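Local structure of glycerate 2-kinase (Pyrococcus horikoshii, 1X3L) at residues 19-24 / 269-274; 25-30 / 263-268. The protein catalyses the magnesium-dependent transfer of a phosphate from ATP to D-glycerate, giving 2-phosphoglycerate, and also accepts other nucleotides or pyrophosphate as phosphate donors. All blocks are in the same frame, centred on the assembly; numbering follows the deposited sequence.

Interaction 1 (19-24 / 269-274); sequences KAADPY and SISCEA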
loop_
_atom_site.group_PDB
_atom_site.type_symbol
_atom_site.label_atom_id
_atom_site.label_comp_id
_atom_site.label_asym_id
_atom_site.label_seq_id
_atom_site.Cartn_x
_atom_site.Cartn_y
_atom_site.Cartn_z
ATOM N N LYS A 19 9.104 0.258 -10.236
ATOM C CA LYS A 19 9.268 -1.136 -10.653
ATOM C C LYS A 19 9.257 -2.083 -9.453
ATOM O O LYS A 19 8.671 -3.162 -9.510
ATOM C CB LYS A 19 10.580 -1.322 -11.423
ATOM C CG LYS A 19 10.648 -0.587 -12.754
ATOM C CD LYS A 19 12.019 -0.762 -13.397
ATOM C CE LYS A 19 12.169 0.105 -14.635
ATOM N NZ LYS A 19 13.545 0.011 -15.220
ATOM N N ALA A 20 9.904 -1.678 -8.368
ATOM C CA ALA A 20 9.960 -2.506 -7.163
ATOM C C ALA A 20 8.579 -2.634 -6.515
ATOM O O ALA A 20 8.359 -3.509 -5.674
ATOM C CB ALA A 20 10.953 -1.912 -6.169
ATOM N N ALA A 21 7.656 -1.754 -6.903
ATOM C CA ALA A 21 6.303 -1.781 -6.355
ATOM C C ALA A 21 5.297 -2.400 -7.323
ATOM O O ALA A 21 4.123 -2.554 -6.987
ATOM C CB ALA A 21 5.860 -0.371 -5.972
ATOM N N ASP A 22 5.749 -2.751 -8.524
ATOM C CA ASP A 22 4.868 -3.369 -9.509
ATOM C C ASP A 22 4.425 -4.727 -8.975
ATOM O O ASP A 22 5.263 -5.575 -8.654
ATOM C CB ASP A 22 5.595 -3.557 -10.842
ATOM C CG ASP A 22 4.724 -4.233 -11.881
ATOM O OD1 ASP A 22 3.686 -3.652 -12.243
ATOM O OD2 ASP A 22 5.067 -5.350 -12.327
ATOM N N PRO A 23 3.104 -4.959 -8.879
ATOM C CA PRO A 23 2.596 -6.236 -8.365
ATOM C C PRO A 23 3.196 -7.463 -9.047
ATOM O O PRO A 23 3.658 -8.386 -8.378
ATOM C CB PRO A 23 1.090 -6.119 -8.574
ATOM C CG PRO A 23 0.851 -4.640 -8.412
ATOM C CD PRO A 23 1.991 -4.052 -9.217
ATOM N N TYR A 24 3.194 -7.469 -10.377
ATOM C CA TYR A 24 3.750 -8.588 -11.127
ATOM C C TYR A 24 5.245 -8.768 -10.821
ATOM O O TYR A 24 5.678 -9.852 -10.426
ATOM C CB TYR A 24 3.545 -8.366 -12.630
ATOM C CG TYR A 24 4.045 -9.504 -13.484
ATOM C CD1 TYR A 24 3.291 -10.668 -13.646
ATOM C CD2 TYR A 24 5.292 -9.433 -14.106
ATOM C CE1 TYR A 24 3.767 -11.735 -14.402
ATOM C CE2 TYR A 24 5.777 -10.493 -14.862
ATOM C CZ TYR A 24 5.009 -11.641 -15.005
ATOM O OH TYR A 24 5.494 -12.694 -15.739
ATOM N N SER A 269 8.943 0.946 1.962
ATOM C CA SER A 269 10.305 0.597 2.361
ATOM C C SER A 269 11.043 -0.194 1.274
ATOM O O SER A 269 12.218 0.064 0.989
ATOM C CB SER A 269 10.286 -0.224 3.653
ATOM O OG SER A 269 11.597 -0.645 3.996
ATOM N N ILE A 270 10.355 -1.157 0.671
ATOM C CA ILE A 270 10.969 -1.959 -0.381
ATOM C C ILE A 270 11.308 -1.081 -1.583
ATOM O O ILE A 270 12.334 -1.281 -2.241
ATOM C CB ILE A 270 10.047 -3.143 -0.783
ATOM C CG1 ILE A 270 10.109 -4.220 0.311
ATOM C CG2 ILE A 270 10.474 -3.732 -2.120
ATOM C CD1 ILE A 270 9.099 -5.331 0.139
ATOM N N SER A 271 10.464 -0.090 -1.858
ATOM C CA SER A 271 10.739 0.808 -2.974
ATOM C C SER A 271 11.892 1.754 -2.622
ATOM O O SER A 271 12.712 2.081 -3.479
ATOM C CB SER A 271 9.483 1.602 -3.364
ATOM O OG SER A 271 8.574 0.781 -4.087
ATOM N N CYS A 272 11.965 2.179 -1.364
ATOM C CA CYS A 272 13.047 3.065 -0.931
ATOM C C CYS A 272 14.386 2.325 -0.996
ATOM O O CYS A 272 15.421 2.913 -1.311
ATOM C CB CYS A 272 12.801 3.559 0.499
ATOM S SG CYS A 272 11.442 4.773 0.664
ATOM N N GLU A 273 14.358 1.029 -0.701
ATOM C CA GLU A 273 15.571 0.228 -0.733
ATOM C C GLU A 273 16.014 0.047 -2.184
ATOM O O GLU A 273 17.211 0.052 -2.479
ATOM C CB GLU A 273 15.330 -1.124 -0.050
ATOM C CG GLU A 273 14.968 -0.969 1.426
ATOM C CD GLU A 273 14.600 -2.282 2.103
ATOM O OE1 GLU A 273 14.159 -3.219 1.405
ATOM O OE2 GLU A 273 14.732 -2.368 3.344
ATOM N N ALA A 274 15.046 -0.091 -3.086
ATOM C CA ALA A 274 15.355 -0.235 -4.504
ATOM C C ALA A 274 16.052 1.036 -4.984
ATOM O O ALA A 274 16.957 0.980 -5.818
ATOM C CB ALA A 274 14.076 -0.473 -5.309
HETATM O O HOH W 1 7.764 -2.069 -3.268
#
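A20 meets helix 268-281 through its methyl group, which points at the helix and reaches I270, S271 and A274. The closest apolar contact is between two alanines: A20 CB lies 3.5 Å from A274 CB. Two such small side chains in contact go with a short backbone separation, A20 CA being 5.4 Å from S271 CA. One turn back along the helix, I270 presents its CG2 branch, which stands anti to the backbone N and comes to 4.1 Å from A20 O.

The polar part is carried by S271 and a water. With chi1 at -76° the hydroxyl is anti to the carbonyl carbon and lies beside its own backbone N, which turns it toward the 19-24 segment. There OG is gripped twice: it is hydrogen-bonded to A17 O, one turn earlier in the first helix, and it accepts a hydrogen bond of 3.1 Å from the water. The same water donates to A20 O at 2.9 Å, so the backbone carbonyl of A20 is linked through the water to the serine. The methyl of A21 lies against the hydroxyl, its CB 3.5 Å from S271 OG.

This is plain helix packing: the turn between helices 6-20 and 23-30 rests on helix 268-281, which in turn carries C272 onto strands 427-435 and 285-290 of the mixed sheet.

Interaction 2 (25-30 / 263-268); sequences RAVLNA and FLIASN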
loop_
_atom_site.group_PDB
_atom_site.type_symbol
_atom_site.label_atom_id
_atom_site.label_comp_id
_atom_site.label_asym_id
_atom_site.label_seq_id
_atom_site.Cartn_x
_atom_site.Cartn_y
_atom_site.Cartn_z
ATOM N N ARG A 25 6.030 -7.708 -11.001
ATOM C CA ARG A 25 7.466 -7.774 -10.735
ATOM C C ARG A 25 7.770 -8.088 -9.274
ATOM O O ARG A 25 8.684 -8.853 -8.978
ATOM C CB ARG A 25 8.146 -6.450 -11.096
ATOM C CG ARG A 25 8.127 -6.097 -12.574
ATOM C CD ARG A 25 8.628 -4.670 -12.782
ATOM N NE ARG A 25 8.525 -4.237 -14.173
ATOM C CZ ARG A 25 9.469 -4.429 -15.088
ATOM N NH1 ARG A 25 10.596 -5.047 -14.758
ATOM N NH2 ARG A 25 9.285 -4.001 -16.331
ATOM N N ALA A 26 7.011 -7.487 -8.361
ATOM C CA ALA A 26 7.230 -7.711 -6.934
ATOM C C ALA A 26 7.139 -9.193 -6.581
ATOM O O ALA A 26 7.939 -9.698 -5.785
ATOM C CB ALA A 26 6.225 -6.911 -6.111
ATOM N N VAL A 27 6.167 -9.891 -7.167
ATOM C CA VAL A 27 6.014 -11.317 -6.892
ATOM C C VAL A 27 7.231 -12.090 -7.390
ATOM O O VAL A 27 7.760 -12.943 -6.678
ATOM C CB VAL A 27 4.739 -11.904 -7.554
ATOM C CG1 VAL A 27 4.738 -13.431 -7.421
ATOM C CG2 VAL A 27 3.492 -11.319 -6.893
ATOM N N LEU A 28 7.680 -11.793 -8.606
ATOM C CA LEU A 28 8.840 -12.489 -9.160
ATOM C C LEU A 28 10.124 -12.169 -8.395
ATOM O O LEU A 28 10.995 -13.027 -8.264
ATOM C CB LEU A 28 9.006 -12.161 -10.653
ATOM C CG LEU A 28 7.818 -12.603 -11.524
ATOM C CD1 LEU A 28 8.156 -12.427 -12.999
ATOM C CD2 LEU A 28 7.478 -14.067 -11.228
ATOM N N ASN A 29 10.247 -10.941 -7.886
ATOM C CA ASN A 29 11.436 -10.573 -7.117
ATOM C C ASN A 29 11.477 -11.368 -5.815
ATOM O O ASN A 29 12.548 -11.745 -5.335
ATOM C CB ASN A 29 11.444 -9.082 -6.749
ATOM C CG ASN A 29 11.647 -8.175 -7.947
ATOM O OD1 ASN A 29 12.336 -8.531 -8.903
ATOM N ND2 ASN A 29 11.067 -6.981 -7.888
ATOM N N ALA A 30 10.300 -11.619 -5.250
ATOM C CA ALA A 30 10.183 -12.327 -3.979
ATOM C C ALA A 30 10.139 -13.844 -4.071
ATOM O O ALA A 30 10.703 -14.536 -3.226
ATOM C CB ALA A 30 8.944 -11.834 -3.233
ATOM N N PHE A 263 4.378 -12.791 3.973
ATOM C CA PHE A 263 5.490 -12.075 3.363
ATOM C C PHE A 263 4.987 -10.753 2.787
ATOM O O PHE A 263 3.997 -10.721 2.055
ATOM C CB PHE A 263 6.102 -12.894 2.219
ATOM C CG PHE A 263 6.629 -14.240 2.639
ATOM C CD1 PHE A 263 7.928 -14.373 3.130
ATOM C CD2 PHE A 263 5.827 -15.375 2.542
ATOM C CE1 PHE A 263 8.421 -15.622 3.516
ATOM C CE2 PHE A 263 6.308 -16.629 2.923
ATOM C CZ PHE A 263 7.608 -16.753 3.410
ATOM N N LEU A 264 5.661 -9.664 3.129
ATOM C CA LEU A 264 5.308 -8.356 2.601
ATOM C C LEU A 264 6.276 -8.221 1.423
ATOM O O LEU A 264 7.491 -8.144 1.624
ATOM C CB LEU A 264 5.558 -7.273 3.661
ATOM C CG LEU A 264 5.220 -5.818 3.299
ATOM C CD1 LEU A 264 3.767 -5.702 2.858
ATOM C CD2 LEU A 264 5.491 -4.922 4.510
ATOM N N ILE A 265 5.749 -8.208 0.201
ATOM C CA ILE A 265 6.612 -8.149 -0.980
ATOM C C ILE A 265 6.661 -6.835 -1.757
ATOM O O ILE A 265 7.420 -6.701 -2.718
ATOM C CB ILE A 265 6.256 -9.284 -1.959
ATOM C CG1 ILE A 265 4.877 -9.029 -2.580
ATOM C CG2 ILE A 265 6.256 -10.617 -1.212
ATOM C CD1 ILE A 265 4.562 -9.922 -3.760
ATOM N N ALA A 266 5.847 -5.868 -1.359
ATOM C CA ALA A 266 5.853 -4.565 -2.017
ATOM C C ALA A 266 5.405 -3.594 -0.950
ATOM O O ALA A 266 4.392 -3.819 -0.285
ATOM C CB ALA A 266 4.892 -4.548 -3.212
ATOM N N SER A 267 6.171 -2.525 -0.774
ATOM C CA SER A 267 5.867 -1.533 0.249
ATOM C C SER A 267 6.727 -0.309 -0.000
ATOM O O SER A 267 7.630 -0.333 -0.832
ATOM C CB SER A 267 6.209 -2.085 1.631
ATOM O OG SER A 267 7.615 -2.267 1.751
ATOM N N ASN A 268 6.453 0.757 0.734
ATOM C CA ASN A 268 7.218 1.977 0.579
ATOM C C ASN A 268 8.693 1.692 0.888
ATOM O O ASN A 268 9.581 2.124 0.156
ATOM C CB ASN A 268 6.656 3.054 1.507
ATOM C CG ASN A 268 7.242 4.412 1.231
ATOM O OD1 ASN A 268 8.359 4.708 1.640
ATOM N ND2 ASN A 268 6.494 5.246 0.515
HETATM O O HOH W 2 9.124 -8.043 -3.898
#
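A26 O receives two donors: a water at 2.8 Å, and the helical backbone bond from A30 N. The water's other approach, to I265 O, is too short at 2.5 Å to be trusted. The I265 carbonyl is covered as well by the methyl of A26, whose CB is 3.6 Å from I265 O.

Strand 260-266 is the outermost strand, within the chain, of a parallel six-stranded sheet in the order 3-2-1-4-5-6, the arrangement of a Rossmann-like alpha/beta fold. Helix 23-30 packs against it: the axes of helix segment 25-30 and strand segment 263-266 approach to 7.6 Å, their N-to-C directions 128° apart.

I265 makes the largest contribution to the apolar surface. Its chi1 of 69° sets CG1 between the backbone N and the carbonyl carbon, and the two branches then divide the helix face. CD1 reaches V27, coming within 3.6 Å of V27 CG2, with the two side chains crossing obliquely, while CG2 sits 3.6 Å from A30 CB, one turn beyond A26. A26 CB also lies 4.0 Å from A266 CB. L192 of the adjacent strand 188-194 is touched both by I265 and, from the helix, by V27; V27 continues onto M63, A66 and I67 of helix 60-70.

In the fold
From the N terminus the chain runs through helix 6-20, turns at D22, whose OD2 caps R25 N, and enters helix 23-30. Some 230 residues later it returns along strand 260-266 and passes directly into helix 268-281. Interaction 2 therefore closes the inner loop, and interaction 1, made by the flanking segments 19-24 and 269-274, closes a slightly longer one around it. Their centres are 7 Å apart, and I270 CD1 packs 3.4 Å from I265 C. Interaction 2 belongs to the parallel sheet, whereas helix 268-281 of interaction 1 also packs on the mixed sheet, so the pair lies at the junction between the two.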